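Local coordinates for ferric vibriobactin ABC transporter, periplasmic ferric vibriobactin-binding protein (Vibrio cholerae, PDB 3R5T) that binds ferric vibriobactin in the periplasm and probably hands it to an ABC transporter for iron uptake, at residues T32-L37 against I45-T50; T36-D41 against E64-K69; T51-F56 against L71-S76. All blocks are in the same frame, centred on the assembly; numbering follows the deposited sequence.

Interaction 1: residues T32-L37 against I45-T50. With VBN ((4S,5R)-N-{3-[(2,3-dihydroxybenzoyl)amino]propyl}-2-(2,3-dihydroxyphenyl)-N-[3-({[(4S,5R)-2-(2,3-dihydroxyphenyl)-5-met hyl-4,5-dihydro-1,3-oxazol-4-yl]carbonyl}amino)propyl]-5-methyl-4,5-dihydro-1,3-oxazole-4-carboxamide), chain B.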
loop_
_atom_site.group_PDB
_atom_site.type_symbol
_atom_site.label_atom_id
_atom_site.label_comp_id
_atom_site.label_asym_id
_atom_site.label_seq_id
_atom_site.Cartn_x
_atom_site.Cartn_y
_atom_site.Cartn_z
ATOM N N THR A 32 2.426 -5.153 5.477
ATOM C CA THR A 32 1.972 -3.930 4.793
ATOM C C THR A 32 2.218 -2.685 5.631
ATOM O O THR A 32 2.639 -1.668 5.111
ATOM C CB THR A 32 0.475 -3.972 4.427
ATOM O OG1 THR A 32 0.246 -5.075 3.555
ATOM C CG2 THR A 32 0.056 -2.691 3.707
ATOM N N VAL A 33 1.974 -2.765 6.934
ATOM C CA VAL A 33 2.040 -1.568 7.755
ATOM C C VAL A 33 3.482 -1.171 8.017
ATOM O O VAL A 33 3.771 -0.005 8.277
ATOM C CB VAL A 33 1.325 -1.806 9.066
ATOM C CG1 VAL A 33 1.522 -0.631 10.016
ATOM C CG2 VAL A 33 -0.153 -2.038 8.790
ATOM N N THR A 34 4.394 -2.139 7.944
ATOM C CA THR A 34 5.795 -1.865 8.288
ATOM C C THR A 34 6.438 -0.775 7.415
ATOM O O THR A 34 7.225 0.047 7.897
ATOM C CB THR A 34 6.579 -3.176 8.276
ATOM O OG1 THR A 34 5.995 -4.031 9.257
ATOM C CG2 THR A 34 8.040 -2.960 8.613
ATOM N N GLY A 35 6.092 -0.760 6.133
ATOM C CA GLY A 35 6.595 0.274 5.252
ATOM C C GLY A 35 6.274 1.691 5.734
ATOM O O GLY A 35 7.111 2.585 5.643
ATOM N N THR A 36 5.074 1.881 6.274
ATOM C CA THR A 36 4.677 3.197 6.741
ATOM C C THR A 36 5.305 3.531 8.092
ATOM O O THR A 36 5.667 4.690 8.345
ATOM C CB THR A 36 3.145 3.346 6.689
ATOM O OG1 THR A 36 2.744 3.279 5.311
ATOM C CG2 THR A 36 2.699 4.697 7.265
ATOM N N LEU A 37 5.474 2.521 8.943
ATOM C CA LEU A 37 6.239 2.726 10.170
ATOM C C LEU A 37 7.656 3.206 9.823
ATOM O O LEU A 37 8.168 4.166 10.417
ATOM C CB LEU A 37 6.278 1.461 11.037
ATOM C CG LEU A 37 4.941 1.112 11.700
ATOM C CD1 LEU A 37 4.946 -0.322 12.165
ATOM C CD2 LEU A 37 4.640 2.025 12.866
ATOM N N ILE A 45 10.910 -2.456 15.622
ATOM C CA ILE A 45 12.082 -3.270 15.920
ATOM C C ILE A 45 11.970 -4.706 15.393
ATOM O O ILE A 45 12.941 -5.459 15.417
ATOM C CB ILE A 45 12.480 -3.182 17.432
ATOM C CG1 ILE A 45 11.283 -3.485 18.332
ATOM C CG2 ILE A 45 13.015 -1.794 17.749
ATOM C CD1 ILE A 45 10.891 -4.947 18.395
ATOM N N ALA A 46 10.800 -5.046 14.857
ATOM C CA ALA A 46 10.558 -6.387 14.345
ATOM C C ALA A 46 9.287 -6.347 13.523
ATOM O O ALA A 46 8.390 -5.554 13.804
ATOM C CB ALA A 46 10.429 -7.399 15.497
ATOM N N SER A 47 9.226 -7.168 12.484
ATOM C CA SER A 47 8.050 -7.212 11.627
ATOM C C SER A 47 7.813 -8.606 11.089
ATOM O O SER A 47 8.749 -9.278 10.648
ATOM C CB SER A 47 8.207 -6.243 10.449
ATOM O OG SER A 47 7.138 -6.390 9.530
ATOM N N ALA A 48 6.550 -9.026 11.112
ATOM C CA ALA A 48 6.147 -10.197 10.348
ATOM C C ALA A 48 6.331 -9.949 8.850
ATOM O O ALA A 48 6.555 -8.816 8.403
ATOM C CB ALA A 48 4.693 -10.593 10.676
ATOM N N ALA A 49 6.241 -11.020 8.068
ATOM C CA ALA A 49 6.564 -10.967 6.648
ATOM C C ALA A 49 5.384 -11.378 5.765
ATOM O O ALA A 49 4.294 -11.703 6.254
ATOM C CB ALA A 49 7.786 -11.872 6.352
ATOM N N THR A 50 5.590 -11.378 4.456
ATOM C CA THR A 50 4.584 -11.964 3.548
ATOM C C THR A 50 4.410 -13.467 3.816
ATOM O O THR A 50 5.151 -14.036 4.606
ATOM C CB THR A 50 5.009 -11.804 2.094
ATOM O OG1 THR A 50 6.219 -12.554 1.895
ATOM C CG2 THR A 50 5.250 -10.331 1.764
HETATM C C VBN B . -3.999 -13.339 -2.717
HETATM N N VBN B . -4.050 -12.120 -0.496
HETATM O O VBN B . -5.154 -13.160 -2.914
HETATM C CA VBN B . -3.377 -13.082 -1.351
HETATM C CB VBN B . -3.339 -14.349 -0.414
HETATM C CAB VBN B . 3.973 -10.080 -2.571
HETATM O OAC VBN B . -4.764 -9.893 -6.970
HETATM O OAD VBN B . 1.160 -13.627 -1.870
HETATM O OAF VBN B . -4.133 -7.977 -1.299
HETATM O OAG VBN B . -7.705 -8.989 1.571
HETATM O OAH VBN B . -3.256 -9.408 1.238
HETATM O OAI VBN B . -4.091 -10.153 -2.830
HETATM O OAJ VBN B . -5.739 -10.125 0.072
HETATM O OAK VBN B . -1.718 -10.345 -0.795
HETATM C CAL VBN B . -4.973 -6.443 -4.605
HETATM C CAM VBN B . -7.548 -12.446 2.954
HETATM C CAN VBN B . 0.162 -8.911 2.612
HETATM C CAO VBN B . -4.704 -6.550 -3.199
HETATM C CAP VBN B . -7.944 -11.090 2.773
HETATM C CAQ VBN B . -1.268 -8.866 2.522
HETATM C CAR VBN B . -4.958 -7.616 -5.445
HETATM C CAS VBN B . -6.551 -13.014 2.148
HETATM C CAT VBN B . 0.935 -9.470 1.562
HETATM C CAU VBN B . -3.930 -13.565 -6.110
HETATM C CAV VBN B . -0.933 -14.674 -4.701
HETATM C CAW VBN B . -5.068 -12.532 -6.044
HETATM C CAX VBN B . 0.597 -14.707 -4.478
HETATM C CAY VBN B . -3.835 -14.521 -4.920
HETATM C CAZ VBN B . -1.758 -14.284 -3.462
HETATM N NBB VBN B . -4.843 -11.360 -5.201
HETATM N NBC VBN B . 1.112 -13.367 -4.201
HETATM N NBD VBN B . 0.591 -10.681 -1.978
HETATM O OBF VBN B . 2.475 -10.536 -0.592
HETATM C CBG VBN B . -4.729 -10.050 -5.800
HETATM C CBH VBN B . 1.333 -12.922 -2.822
HETATM C CBJ VBN B . -5.032 -12.892 0.219
HETATM C CBK VBN B . -4.419 -7.829 -2.638
HETATM C CBL VBN B . -7.339 -10.307 1.773
HETATM C CBM VBN B . -1.879 -9.381 1.381
HETATM C CBN VBN B . -4.409 -8.942 -3.426
HETATM C CBO VBN B . -6.392 -10.861 1.012
HETATM C CBP VBN B . -1.127 -9.919 0.372
HETATM C CBQ VBN B . -4.688 -8.827 -4.892
HETATM C CBR VBN B . -5.964 -12.253 1.218
HETATM C CBS VBN B . 0.337 -9.944 0.455
HETATM C CBU VBN B . 3.000 -11.032 -1.898
HETATM C CBW VBN B . 1.086 -10.651 -0.638
HETATM C CBX VBN B . 1.646 -11.439 -2.666
HETATM N NBY VBN B . -3.172 -13.998 -3.721
HETATM O OG1 VBN B . -4.572 -14.210 0.418
HETATM C CG2 VBN B . -2.032 -14.693 0.283
#
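Thr-34 of the helix and Ser-47 of the strand meet hydroxyl to hydroxyl, OG1 of Thr-34 lying 2.6 Å from OG of Ser-47. This pair makes the whole of the direct contact, which buries just 77 Å². The close side is compact: the methyl CG2 of Thr-34 lies 3.8 Å from Ser-47 CB, so the threonine sets both its branches against the serine. With chi1 at -61°, OG1 sits beside Thr-34's own backbone N, and CG2 takes the place anti to that N. Ser-47 OG donates to Ala-48 O at 2.7 Å, in the carbonyl plane and on a lone pair (C=O...donor angle 134°). It can do so because OG stands beside the serine's carbonyl carbon, chi1 173°, close to the next peptide. Beyond the segments, Thr-34 OG1 is hydrogen-bonded to Ser-28 OG, linking the helix to the end of the preceding strand; both buried hydroxyls thus have polar partners.

On either side of this pair the segments separate. On the ligand side, Thr-32 and Thr-50 make no contact with the facing segment and approach the siderophore instead: Thr-50 CG2 is 3.6 Å from VBN OBF, while Thr-32 OG1 comes within 4.0 Å of VBN CAN and is held by Asp-98 and Arg-269. The Thr-34/Ser-47 pair joins the helix and second strand of the beta-alpha-beta unit 26-28, 31-39, 44-49, with the ferric vibriobactin site at one end.

Interaction 2: residues T36-D41 against E64-K69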
loop_
_atom_site.group_PDB
_atom_site.type_symbol
_atom_site.label_atom_id
_atom_site.label_comp_id
_atom_site.label_asym_id
_atom_site.label_seq_id
_atom_site.Cartn_x
_atom_site.Cartn_y
_atom_site.Cartn_z
ATOM N N THR A 36 5.074 1.881 6.274
ATOM C CA THR A 36 4.677 3.197 6.741
ATOM C C THR A 36 5.305 3.531 8.092
ATOM O O THR A 36 5.667 4.690 8.345
ATOM C CB THR A 36 3.145 3.346 6.689
ATOM O OG1 THR A 36 2.744 3.279 5.311
ATOM C CG2 THR A 36 2.699 4.697 7.265
ATOM N N LEU A 37 5.474 2.521 8.943
ATOM C CA LEU A 37 6.239 2.726 10.170
ATOM C C LEU A 37 7.656 3.206 9.823
ATOM O O LEU A 37 8.168 4.166 10.417
ATOM C CB LEU A 37 6.278 1.461 11.037
ATOM C CG LEU A 37 4.941 1.112 11.700
ATOM C CD1 LEU A 37 4.946 -0.322 12.165
ATOM C CD2 LEU A 37 4.640 2.025 12.866
ATOM N N LEU A 38 8.295 2.553 8.857
ATOM C CA LEU A 38 9.620 3.011 8.422
ATOM C C LEU A 38 9.597 4.430 7.822
ATOM O O LEU A 38 10.528 5.222 8.027
ATOM C CB LEU A 38 10.212 2.006 7.425
ATOM C CG LEU A 38 10.552 0.636 8.028
ATOM C CD1 LEU A 38 10.799 -0.404 6.952
ATOM C CD2 LEU A 38 11.743 0.739 8.971
ATOM N N ALA A 39 8.527 4.736 7.093
ATOM C CA ALA A 39 8.378 6.021 6.425
ATOM C C ALA A 39 8.435 7.187 7.411
ATOM O O ALA A 39 9.014 8.224 7.107
ATOM C CB ALA A 39 7.054 6.048 5.649
ATOM N N ILE A 40 7.835 7.009 8.584
ATOM C CA ILE A 40 7.812 8.065 9.599
ATOM C C ILE A 40 8.895 7.909 10.656
ATOM O O ILE A 40 8.858 8.585 11.689
ATOM C CB ILE A 40 6.430 8.205 10.273
ATOM C CG1 ILE A 40 6.081 6.950 11.083
ATOM C CG2 ILE A 40 5.352 8.474 9.208
ATOM C CD1 ILE A 40 4.818 7.122 11.960
ATOM N N ASP A 41 9.861 7.035 10.379
ATOM C CA ASP A 41 10.970 6.774 11.300
ATOM C C ASP A 41 10.511 6.307 12.674
ATOM O O ASP A 41 11.118 6.647 13.688
ATOM C CB ASP A 41 11.854 8.012 11.448
ATOM C CG ASP A 41 12.570 8.371 10.175
ATOM O OD1 ASP A 41 12.919 7.455 9.403
ATOM O OD2 ASP A 41 12.777 9.579 9.937
ATOM N N GLU A 64 16.639 -3.861 6.989
ATOM C CA GLU A 64 17.869 -4.543 7.391
ATOM C C GLU A 64 18.873 -3.574 8.019
ATOM O O GLU A 64 19.486 -3.876 9.049
ATOM C CB GLU A 64 18.487 -5.276 6.195
ATOM C CG GLU A 64 17.614 -6.415 5.665
ATOM C CD GLU A 64 18.191 -7.101 4.436
ATOM O OE1 GLU A 64 17.463 -7.909 3.808
ATOM O OE2 GLU A 64 19.370 -6.839 4.107
ATOM N N LEU A 65 19.023 -2.400 7.418
ATOM C CA LEU A 65 19.917 -1.382 7.968
ATOM C C LEU A 65 19.510 -0.969 9.393
ATOM O O LEU A 65 20.362 -0.790 10.269
ATOM C CB LEU A 65 19.939 -0.161 7.049
ATOM C CG LEU A 65 20.961 0.928 7.371
ATOM C CD1 LEU A 65 22.364 0.329 7.392
ATOM C CD2 LEU A 65 20.872 2.068 6.360
ATOM N N ARG A 66 18.207 -0.840 9.625
ATOM C CA ARG A 66 17.683 -0.433 10.929
ATOM C C ARG A 66 17.507 -1.610 11.896
ATOM O O ARG A 66 16.981 -1.450 13.010
ATOM C CB ARG A 66 16.369 0.335 10.755
ATOM C CG ARG A 66 16.559 1.675 10.082
ATOM C CD ARG A 66 15.249 2.451 9.986
ATOM N NE ARG A 66 15.436 3.697 9.251
ATOM C CZ ARG A 66 14.451 4.495 8.854
ATOM N NH1 ARG A 66 13.176 4.199 9.120
ATOM N NH2 ARG A 66 14.746 5.596 8.176
ATOM N N GLN A 67 17.963 -2.787 11.470
ATOM C CA GLN A 67 17.938 -3.977 12.306
ATOM C C GLN A 67 16.528 -4.393 12.695
ATOM O O GLN A 67 16.300 -4.886 13.798
ATOM C CB GLN A 67 18.813 -3.781 13.547
ATOM C CG GLN A 67 20.277 -3.594 13.211
ATOM C CD GLN A 67 21.108 -3.180 14.410
ATOM O OE1 GLN A 67 20.971 -3.737 15.500
ATOM N NE2 GLN A 67 21.975 -2.190 14.215
ATOM N N VAL A 68 15.590 -4.227 11.769
ATOM C CA VAL A 68 14.229 -4.698 11.995
ATOM C C VAL A 68 14.232 -6.215 11.840
ATOM O O VAL A 68 14.456 -6.720 10.743
ATOM C CB VAL A 68 13.238 -4.085 10.982
ATOM C CG1 VAL A 68 11.826 -4.653 11.187
ATOM C CG2 VAL A 68 13.234 -2.569 11.085
ATOM N N LYS A 69 13.990 -6.940 12.930
ATOM C CA LYS A 69 14.026 -8.396 12.893
ATOM C C LYS A 69 12.866 -8.963 12.087
ATOM O O LYS A 69 11.721 -8.551 12.280
ATOM C CB LYS A 69 13.994 -8.943 14.324
ATOM C CG LYS A 69 14.149 -10.444 14.435
ATOM C CD LYS A 69 14.387 -10.834 15.884
ATOM C CE LYS A 69 15.556 -10.038 16.474
ATOM N NZ LYS A 69 15.834 -10.321 17.922
HETATM O O HOH W 1 12.479 7.009 6.915
#
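Arg-66 reaches from just beyond helix 60-65 to the C-terminal end of helix 31-39, where it meets Leu-38 and Asp-41. Its chain is extended from CG to NE, which carries the guanidinium across to the helix end.

Among the polar contacts, the better bond goes to the backbone: Arg-66 NH1 donates to Leu-38 O at 3.0 Å with an N-H...acceptor angle of 153°. It arrives in the carbonyl plane on a lone pair, and the acceptor lies in the guanidinium plane. That same carbonyl accepts from Asp-41 N in the Schellman motif that ends the helix, and a third donor is water 1, which in turn accepts from Arg-66 NH2 at 3.0 Å. The arginine therefore grips a helix-end carbonyl both directly and through water.

The charged contact is poorer in geometry. Asp-41 OD1 lies 2.9 Å from Arg-66 NH2 in a salt bridge, yet the hydrogen bond within it is weak, with an angle of 119°. The carboxylate and guanidinium planes stand 64° apart, and the two side chains cross at about a right angle.

Apolar packing completes the contact. Leu-38 and Arg-66 run past each other in opposite directions, bringing Leu-38 CD2 4.0 Å from Arg-66 CD, and the same Leu-38 CD2 lies 4.2 Å from Val-68 CG2. The charged pair lies on the exposed side and the Leu-38/Val-68 packing on the buried side.

Around this patch, Leu-38 also packs on Val-44 of strand 44-49 and on Phe-273 of helix 272-286, while Val-68 touches Ser-47, so the end of helix 31-39 and the turn after helix 60-65 both lie against strand 44-49.

Interaction 3: residues T51-F56 against L71-S76; sequences TQSTFF and LWPAGS. With VBN ((4S,5R)-N-{3-[(2,3-dihydroxybenzoyl)amino]propyl}-2-(2,3-dihydroxyphenyl)-N-[3-({[(4S,5R)-2-(2,3-dihydroxyphenyl)-5-met hyl-4,5-dihydro-1,3-oxazol-4-yl]carbonyl}amino)propyl]-5-methyl-4,5-dihydro-1,3-oxazole-4-carboxamide), chain B.
Ser-53 and Pro-73 touch most closely here, the hydroxyl OG of Ser-53 lying 3.3 Å from Pro-73 CG; this is packing of a polar tip on the proline ring. The backbone takes part too, as Thr-51 O is 3.6 Å from Pro-73 CB.

Thr-51 can be followed outward. Its CB makes no close approach itself but splits the side chain in two. Thr-51 OG1, between the backbone N and carbonyl carbon (chi1 63°), lies 3.9 Å from VBN OAD, an amide oxygen of the siderophore. Thr-51 CG2 is a methyl wedge, 4.0 Å from Ala-74 CB and equally far from the VBN methyl carbon CG2. Thr-51 thus touches both Ala-74, just past the strand, and the ligand.

Next to it, Gln-52 supplies the polar grip: Gln-52 NE2 donates to VBN OAD at 2.9 Å, nearly straight at 164°, with its chain bent at chi2 (86°) to turn the amide toward the ligand. The ring of Phe-56 presents its edge to VBN, Phe-56 CZ being 4.0 Å from VBN CAT.

The loop between strand 44-49 and helix 60-65 therefore lies against the end of strand 69-73, where a type II turn from Pro-73 to Ser-76 begins, and Phe-55 packs back on Ser-47 and Ala-63.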
loop_
_atom_site.group_PDB
_atom_site.type_symbol
_atom_site.label_atom_id
_atom_site.label_comp_id
_atom_site.label_asym_id
_atom_site.label_seq_id
_atom_site.Cartn_x
_atom_site.Cartn_y
_atom_site.Cartn_z
ATOM N N THR A 51 3.438 -14.105 3.160
ATOM C CA THR A 51 3.249 -15.554 3.326
ATOM C C THR A 51 4.495 -16.305 2.850
ATOM O O THR A 51 4.769 -17.430 3.299
ATOM C CB THR A 51 2.009 -16.079 2.564
ATOM O OG1 THR A 51 2.188 -15.878 1.161
ATOM C CG2 THR A 51 0.747 -15.369 3.010
ATOM N N GLN A 52 5.247 -15.672 1.951
ATOM C CA GLN A 52 6.493 -16.224 1.412
ATOM C C GLN A 52 7.750 -15.852 2.218
ATOM O O GLN A 52 8.875 -16.020 1.752
ATOM C CB GLN A 52 6.665 -15.803 -0.051
ATOM C CG GLN A 52 5.496 -16.195 -0.966
ATOM C CD GLN A 52 4.369 -15.175 -0.961
ATOM O OE1 GLN A 52 4.557 -14.011 -0.578
ATOM N NE2 GLN A 52 3.183 -15.607 -1.389
ATOM N N SER A 53 7.548 -15.338 3.422
ATOM C CA SER A 53 8.658 -15.012 4.312
ATOM C C SER A 53 9.572 -13.906 3.801
ATOM O O SER A 53 10.767 -13.916 4.078
ATOM C CB SER A 53 9.460 -16.273 4.635
ATOM O OG SER A 53 8.631 -17.195 5.317
ATOM N N THR A 54 8.999 -12.910 3.120
ATOM C CA THR A 54 9.797 -11.802 2.630
ATOM C C THR A 54 9.296 -10.466 3.169
ATOM O O THR A 54 8.129 -10.336 3.548
ATOM C CB THR A 54 9.791 -11.725 1.098
ATOM O OG1 THR A 54 8.450 -11.538 0.622
ATOM C CG2 THR A 54 10.378 -13.017 0.499
ATOM N N PHE A 55 10.214 -9.509 3.217
ATOM C CA PHE A 55 9.884 -8.093 3.373
ATOM C C PHE A 55 9.644 -7.501 1.982
ATOM O O PHE A 55 10.251 -7.926 1.000
ATOM C CB PHE A 55 11.058 -7.343 4.011
ATOM C CG PHE A 55 11.197 -7.520 5.511
ATOM C CD1 PHE A 55 10.145 -7.967 6.298
ATOM C CD2 PHE A 55 12.385 -7.174 6.131
ATOM C CE1 PHE A 55 10.306 -8.077 7.683
ATOM C CE2 PHE A 55 12.546 -7.281 7.505
ATOM C CZ PHE A 55 11.500 -7.731 8.278
ATOM N N PHE A 56 8.798 -6.478 1.878
ATOM C CA PHE A 56 8.606 -5.827 0.573
ATOM C C PHE A 56 9.894 -5.183 0.101
ATOM O O PHE A 56 10.578 -4.503 0.880
ATOM C CB PHE A 56 7.464 -4.797 0.587
ATOM C CG PHE A 56 6.094 -5.399 0.731
ATOM C CD1 PHE A 56 5.701 -6.478 -0.054
ATOM C CD2 PHE A 56 5.195 -4.891 1.651
ATOM C CE1 PHE A 56 4.428 -7.022 0.080
ATOM C CE2 PHE A 56 3.915 -5.424 1.781
ATOM C CZ PHE A 56 3.545 -6.502 1.011
ATOM N N LEU A 71 10.164 -11.552 11.457
ATOM C CA LEU A 71 9.444 -12.539 12.247
ATOM C C LEU A 71 8.782 -13.566 11.332
ATOM O O LEU A 71 9.360 -13.957 10.318
ATOM C CB LEU A 71 8.408 -11.839 13.129
ATOM C CG LEU A 71 9.008 -10.746 14.026
ATOM C CD1 LEU A 71 7.898 -9.961 14.703
ATOM C CD2 LEU A 71 9.994 -11.338 15.046
ATOM N N TRP A 72 7.582 -14.007 11.701
ATOM C CA TRP A 72 6.898 -15.105 11.011
ATOM C C TRP A 72 6.301 -14.668 9.678
ATOM O O TRP A 72 6.026 -13.482 9.488
ATOM C CB TRP A 72 5.781 -15.653 11.917
ATOM C CG TRP A 72 4.773 -14.583 12.288
ATOM C CD1 TRP A 72 3.669 -14.212 11.565
ATOM C CD2 TRP A 72 4.787 -13.744 13.455
ATOM N NE1 TRP A 72 3.004 -13.188 12.206
ATOM C CE2 TRP A 72 3.666 -12.879 13.363
ATOM C CE3 TRP A 72 5.649 -13.615 14.551
ATOM C CZ2 TRP A 72 3.370 -11.934 14.340
ATOM C CZ3 TRP A 72 5.351 -12.658 15.520
ATOM C CH2 TRP A 72 4.221 -11.833 15.402
ATOM N N PRO A 73 6.076 -15.620 8.770
ATOM C CA PRO A 73 5.328 -15.307 7.553
ATOM C C PRO A 73 3.874 -15.174 7.936
ATOM O O PRO A 73 3.403 -15.872 8.829
ATOM C CB PRO A 73 5.522 -16.547 6.658
ATOM C CG PRO A 73 6.165 -17.570 7.488
ATOM C CD PRO A 73 6.425 -17.050 8.866
ATOM N N ALA A 74 3.188 -14.228 7.310
ATOM C CA ALA A 74 1.758 -14.033 7.513
ATOM C C ALA A 74 1.002 -15.342 7.689
ATOM O O ALA A 74 1.176 -16.283 6.911
ATOM C CB ALA A 74 1.177 -13.248 6.349
ATOM N N GLY A 75 0.152 -15.378 8.714
ATOM C CA GLY A 75 -0.738 -16.500 8.941
ATOM C C GLY A 75 -0.432 -17.298 10.192
ATOM O O GLY A 75 -1.317 -17.941 10.744
ATOM N N SER A 76 0.813 -17.237 10.651
ATOM C CA SER A 76 1.270 -18.076 11.753
ATOM C C SER A 76 1.924 -17.300 12.911
ATOM O O SER A 76 3.142 -17.373 13.072
ATOM C CB SER A 76 2.258 -19.135 11.222
ATOM O OG SER A 76 3.135 -18.613 10.221
HETATM C C VBN B . -3.999 -13.339 -2.717
HETATM N N VBN B . -4.050 -12.120 -0.496
HETATM O O VBN B . -5.154 -13.160 -2.914
HETATM C CA VBN B . -3.377 -13.082 -1.351
HETATM C CB VBN B . -3.339 -14.349 -0.414
HETATM C CAB VBN B . 3.973 -10.080 -2.571
HETATM O OAC VBN B . -4.764 -9.893 -6.970
HETATM O OAD VBN B . 1.160 -13.627 -1.870
HETATM O OAF VBN B . -4.133 -7.977 -1.299
HETATM O OAG VBN B . -7.705 -8.989 1.571
HETATM O OAH VBN B . -3.256 -9.408 1.238
HETATM O OAI VBN B . -4.091 -10.153 -2.830
HETATM O OAJ VBN B . -5.739 -10.125 0.072
HETATM O OAK VBN B . -1.718 -10.345 -0.795
HETATM C CAL VBN B . -4.973 -6.443 -4.605
HETATM C CAM VBN B . -7.548 -12.446 2.954
HETATM C CAN VBN B . 0.162 -8.911 2.612
HETATM C CAO VBN B . -4.704 -6.550 -3.199
HETATM C CAP VBN B . -7.944 -11.090 2.773
HETATM C CAQ VBN B . -1.268 -8.866 2.522
HETATM C CAR VBN B . -4.958 -7.616 -5.445
HETATM C CAS VBN B . -6.551 -13.014 2.148
HETATM C CAT VBN B . 0.935 -9.470 1.562
HETATM C CAU VBN B . -3.930 -13.565 -6.110
HETATM C CAV VBN B . -0.933 -14.674 -4.701
HETATM C CAW VBN B . -5.068 -12.532 -6.044
HETATM C CAX VBN B . 0.597 -14.707 -4.478
HETATM C CAY VBN B . -3.835 -14.521 -4.920
HETATM C CAZ VBN B . -1.758 -14.284 -3.462
HETATM N NBB VBN B . -4.843 -11.360 -5.201
HETATM N NBC VBN B . 1.112 -13.367 -4.201
HETATM N NBD VBN B . 0.591 -10.681 -1.978
HETATM O OBF VBN B . 2.475 -10.536 -0.592
HETATM C CBG VBN B . -4.729 -10.050 -5.800
HETATM C CBH VBN B . 1.333 -12.922 -2.822
HETATM C CBJ VBN B . -5.032 -12.892 0.219
HETATM C CBK VBN B . -4.419 -7.829 -2.638
HETATM C CBL VBN B . -7.339 -10.307 1.773
HETATM C CBM VBN B . -1.879 -9.381 1.381
HETATM C CBN VBN B . -4.409 -8.942 -3.426
HETATM C CBO VBN B . -6.392 -10.861 1.012
HETATM C CBP VBN B . -1.127 -9.919 0.372
HETATM C CBQ VBN B . -4.688 -8.827 -4.892
HETATM C CBR VBN B . -5.964 -12.253 1.218
HETATM C CBS VBN B . 0.337 -9.944 0.455
HETATM C CBU VBN B . 3.000 -11.032 -1.898
HETATM C CBW VBN B . 1.086 -10.651 -0.638
HETATM C CBX VBN B . 1.646 -11.439 -2.666
HETATM N NBY VBN B . -3.172 -13.998 -3.721
HETATM O OG1 VBN B . -4.572 -14.210 0.418
HETATM C CG2 VBN B . -2.032 -14.693 0.283
#

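How the interactions relate
All three contacts lie within the domain built on the parallel sheet 69-73, 44-49, 26-28, 89-93, 113-116. Interactions 1 and 2 have centres 8 Å apart and share Thr-36 and Leu-37 of helix 31-39; interaction 3 is 10 Å from the first and 16 Å from the second. Along the chain, interaction 1 closes before interaction 3 opens, while interactions 2 and 3 alternate. Probable backbone hydrogen bonds tie interaction 1 to interaction 2 (Ser-47 N to Lys-69 O, 2.9 Å) and to interaction 3 (Ser-47 O to Leu-71 N, 2.8 Å); Phe-55 packs interaction 3 on interaction 2. Interactions 1 and 3 reach the siderophore, whereas interaction 2 lies at the other end of helix 31-39, away from VBN.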